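PDB 6PWJ: GGDEF and EAL domain-containing protein from Vibrio cholerae O1 str. 2010EL-1786, which probably binds cyclic di-GMP and may take part in signalling by this second messenger, through paired GGDEF and EAL domains whose signature motifs look degenerate. Local coordinates for residues T214-V219 with P268-I273. Sequence-based numbering, arbitrary orientation.
Sequences TFHREV and PLAINI. With MG (magnesium ion), chain C.
Arg217 and Glu218 run alongside Leu269 and Ala270 as parallel strand neighbours, joined by three backbone hydrogen bonds: Arg217 N to Pro268 O, Ala270 N to Arg217 O (2.8 Å) and Val219 N to Ala270 O. The pairing belongs to the modified TIM barrel of the EAL domain, in which strand 200-209 runs against its neighbours, and it exemplifies how such a barrel brings metal ligands together from successive strands. Glu218 probably stands at the glutamate of the family's Glu-Ala-Leu signature. The side chains of Glu218 and Asn272 meet at about a right angle, their carboxylate and amide planes 50° apart, and both bind one magnesium ion. A chi1 of -173° turns CG of Glu218 away from the backbone N, and the chain runs extended from there: it stands off the face shared with Ala270, and its end comes over toward Asn272 and the metal, which OE2 coordinates at 2.0 Å. Glu304 and Asp334 from the next two strands and two waters complete the site, while Gln410 holds the other carboxylate oxygen, OE1, and so helps fix the group's rotation. Further back, Ala270 lays its methyl over the centre of the His216 ring, with CB 3.6 Å from the ring centroid, a CH-pi contact; the ring's ND1 is hydrogen-bonded to His302. Leu269 and Arg217 lie on the other face of the sheet, where Leu269 CD2 rests against the base of the arginine, whose guanidinium pairs with Asp267. A classic beta bulge at Phe215 and His216, both facing Ala207, interrupts the regular pairing with strand 200-209. At the metal, Asn272 divides its amide: OD1 coordinates magnesium at 2.1 Å, and ND2 donates in its own amide plane to the anti lone pair of Glu218 OE2, 2.7 Å away.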
ATOM      1  N   THR A 214     -15.395   4.520 -19.368  1.00 42.38           N
ATOM      2  CA  THR A 214     -15.220   4.650 -17.926  1.00 44.60           C
ATOM      3  C   THR A 214     -15.722   3.393 -17.226  1.00 53.79           C
ATOM      4  O   THR A 214     -16.929   3.128 -17.195  1.00 55.57           O
ATOM      5  CB  THR A 214     -15.954   5.886 -17.415  1.00 36.51           C
ATOM      6  OG1 THR A 214     -15.403   7.058 -18.027  1.00 55.57           O
ATOM      7  CG2 THR A 214     -15.816   5.998 -15.902  1.00 36.27           C
ATOM      8  N   PHE A 215     -14.795   2.613 -16.667  1.00 52.21           N
ATOM      9  CA  PHE A 215     -15.186   1.471 -15.846  1.00 41.29           C
ATOM     10  C   PHE A 215     -15.762   1.938 -14.515  1.00 42.82           C
ATOM     11  O   PHE A 215     -16.851   1.513 -14.113  1.00 50.27           O
ATOM     12  CB  PHE A 215     -13.984   0.550 -15.632  1.00 34.64           C
ATOM     13  CG  PHE A 215     -14.289  -0.669 -14.811  1.00 40.34           C
ATOM     14  CD1 PHE A 215     -14.878  -1.782 -15.389  1.00 45.79           C
ATOM     15  CD2 PHE A 215     -13.976  -0.709 -13.463  1.00 38.33           C
ATOM     16  CE1 PHE A 215     -15.157  -2.907 -14.637  1.00 36.99           C
ATOM     17  CE2 PHE A 215     -14.251  -1.831 -12.705  1.00 42.33           C
ATOM     18  CZ  PHE A 215     -14.843  -2.931 -13.293  1.00 47.08           C
ATOM     19  N   HIS A 216     -15.042   2.814 -13.821  1.00 42.28           N
ATOM     20  CA  HIS A 216     -15.558   3.497 -12.641  1.00 40.12           C
ATOM     21  C   HIS A 216     -14.692   4.727 -12.395  1.00 33.53           C
ATOM     22  O   HIS A 216     -13.751   5.007 -13.143  1.00 47.36           O
ATOM     23  CB  HIS A 216     -15.608   2.564 -11.422  1.00 42.91           C
ATOM     24  CG  HIS A 216     -14.265   2.130 -10.915  1.00 38.92           C
ATOM     25  ND1 HIS A 216     -14.030   0.852 -10.453  1.00 49.79           N
ATOM     26  CD2 HIS A 216     -13.098   2.802 -10.765  1.00 38.60           C
ATOM     27  CE1 HIS A 216     -12.773   0.752 -10.056  1.00 47.19           C
ATOM     28  NE2 HIS A 216     -12.186   1.922 -10.236  1.00 37.99           N
ATOM     29  N   ARG A 217     -15.021   5.464 -11.337  1.00 38.65           N
ATOM     30  CA  ARG A 217     -14.240   6.619 -10.907  1.00 33.12           C
ATOM     31  C   ARG A 217     -13.951   6.474  -9.421  1.00 40.73           C
ATOM     32  O   ARG A 217     -14.882   6.424  -8.609  1.00 47.12           O
ATOM     33  CB  ARG A 217     -14.978   7.930 -11.186  1.00 39.11           C
ATOM     34  CG  ARG A 217     -15.383   8.127 -12.638  1.00 49.00           C
ATOM     35  CD  ARG A 217     -16.060   9.474 -12.831  1.00 49.49           C
ATOM     36  NE  ARG A 217     -16.953   9.482 -13.986  1.00 59.68           N
ATOM     37  CZ  ARG A 217     -16.621   9.935 -15.190  1.00 45.97           C
ATOM     38  NH1 ARG A 217     -15.407  10.425 -15.407  1.00 45.70           N
ATOM     39  NH2 ARG A 217     -17.505   9.901 -16.178  1.00 46.78           N
ATOM     40  N   GLU A 218     -12.670   6.403  -9.069  1.00 44.40           N
ATOM     41  CA  GLU A 218     -12.276   6.261  -7.675  1.00 42.30           C
ATOM     42  C   GLU A 218     -12.441   7.592  -6.954  1.00 49.28           C
ATOM     43  O   GLU A 218     -12.040   8.641  -7.466  1.00 44.67           O
ATOM     44  CB  GLU A 218     -10.832   5.775  -7.570  1.00 35.27           C
ATOM     45  CG  GLU A 218     -10.398   5.430  -6.156  1.00 36.63           C
ATOM     46  CD  GLU A 218      -9.086   4.674  -6.118  1.00 42.68           C
ATOM     47  OE1 GLU A 218      -8.526   4.400  -7.200  1.00 49.34           O
ATOM     48  OE2 GLU A 218      -8.616   4.349  -5.007  1.00 55.24           O
ATOM     49  N   VAL A 219     -13.037   7.550  -5.770  1.00 46.52           N
ATOM     50  CA  VAL A 219     -13.315   8.753  -4.997  1.00 37.88           C
ATOM     51  C   VAL A 219     -12.084   9.119  -4.176  1.00 41.66           C
ATOM     52  O   VAL A 219     -11.464   8.254  -3.545  1.00 45.75           O
ATOM     53  CB  VAL A 219     -14.543   8.555  -4.091  1.00 34.23           C
ATOM     54  CG1 VAL A 219     -14.813   9.816  -3.286  1.00 35.22           C
ATOM     55  CG2 VAL A 219     -15.756   8.169  -4.928  1.00 41.68           C
ATOM     56  N   PRO A 268     -20.206   4.186 -12.413  1.00 42.00           N
ATOM     57  CA  PRO A 268     -20.024   3.677 -11.049  1.00 41.99           C
ATOM     58  C   PRO A 268     -18.886   4.400 -10.344  1.00 44.66           C
ATOM     59  O   PRO A 268     -17.900   4.807 -10.962  1.00 57.12           O
ATOM     60  CB  PRO A 268     -19.699   2.193 -11.260  1.00 42.38           C
ATOM     61  CG  PRO A 268     -20.203   1.877 -12.635  1.00 44.76           C
ATOM     62  CD  PRO A 268     -20.017   3.135 -13.425  1.00 44.72           C
ATOM     63  N   LEU A 269     -19.032   4.553  -9.032  1.00 44.62           N
ATOM     64  CA  LEU A 269     -18.052   5.244  -8.206  1.00 47.09           C
ATOM     65  C   LEU A 269     -17.371   4.248  -7.279  1.00 45.51           C
ATOM     66  O   LEU A 269     -18.043   3.490  -6.571  1.00 45.65           O
ATOM     67  CB  LEU A 269     -18.713   6.362  -7.397  1.00 46.51           C
ATOM     68  CG  LEU A 269     -19.388   7.456  -8.228  1.00 45.45           C
ATOM     69  CD1 LEU A 269     -19.952   8.547  -7.331  1.00 45.24           C
ATOM     70  CD2 LEU A 269     -18.411   8.036  -9.240  1.00 37.73           C
ATOM     71  N   ALA A 270     -16.041   4.256  -7.283  1.00 39.93           N
ATOM     72  CA  ALA A 270     -15.254   3.355  -6.451  1.00 37.96           C
ATOM     73  C   ALA A 270     -14.903   4.054  -5.144  1.00 43.11           C
ATOM     74  O   ALA A 270     -14.317   5.143  -5.152  1.00 49.85           O
ATOM     75  CB  ALA A 270     -13.987   2.909  -7.181  1.00 39.12           C
ATOM     76  N   ILE A 271     -15.261   3.429  -4.025  1.00 43.75           N
ATOM     77  CA  ILE A 271     -14.999   3.962  -2.694  1.00 41.49           C
ATOM     78  C   ILE A 271     -14.005   3.044  -1.999  1.00 33.51           C
ATOM     79  O   ILE A 271     -14.233   1.832  -1.906  1.00 58.36           O
ATOM     80  CB  ILE A 271     -16.293   4.092  -1.873  1.00 44.64           C
ATOM     81  CG1 ILE A 271     -17.324   4.928  -2.634  1.00 37.42           C
ATOM     82  CG2 ILE A 271     -16.001   4.708  -0.514  1.00 36.61           C
ATOM     83  CD1 ILE A 271     -18.679   4.980  -1.962  1.00 45.62           C
ATOM     84  N   ASN A 272     -12.906   3.616  -1.517  1.00 46.13           N
ATOM     85  CA  ASN A 272     -11.917   2.851  -0.768  1.00 33.31           C
ATOM     86  C   ASN A 272     -12.428   2.617   0.647  1.00 39.16           C
ATOM     87  O   ASN A 272     -12.747   3.569   1.367  1.00 35.00           O
ATOM     88  CB  ASN A 272     -10.576   3.581  -0.742  1.00 30.33           C
ATOM     89  CG  ASN A 272      -9.936   3.672  -2.113  1.00 33.28           C
ATOM     90  OD1 ASN A 272      -9.432   2.682  -2.643  1.00 54.54           O
ATOM     91  ND2 ASN A 272      -9.938   4.868  -2.688  1.00 29.23           N
ATOM     92  N   ILE A 273     -12.512   1.352   1.045  1.00 33.31           N
ATOM     93  CA  ILE A 273     -12.986   0.968   2.369  1.00 34.42           C
ATOM     94  C   ILE A 273     -11.786   0.567   3.214  1.00 33.54           C
ATOM     95  O   ILE A 273     -10.991  -0.293   2.810  1.00 40.27           O
ATOM     96  CB  ILE A 273     -14.012  -0.174   2.288  1.00 54.42           C
ATOM     97  CG1 ILE A 273     -15.208   0.249   1.432  1.00 51.89           C
ATOM     98  CG2 ILE A 273     -14.466  -0.582   3.682  1.00 37.26           C
ATOM     99  CD1 ILE A 273     -15.964   1.443   1.980  1.00 46.81           C
TER
HETATM  100 MG    MG C1000      -8.007   2.689  -4.132  1.00 53.15          MG
HETATM  101  O   HOH W   1      -6.501   2.240  -5.459  1.00 52.01           O
HETATM  102  O   HOH W   2      -6.224   3.451  -3.516  1.00 58.55           O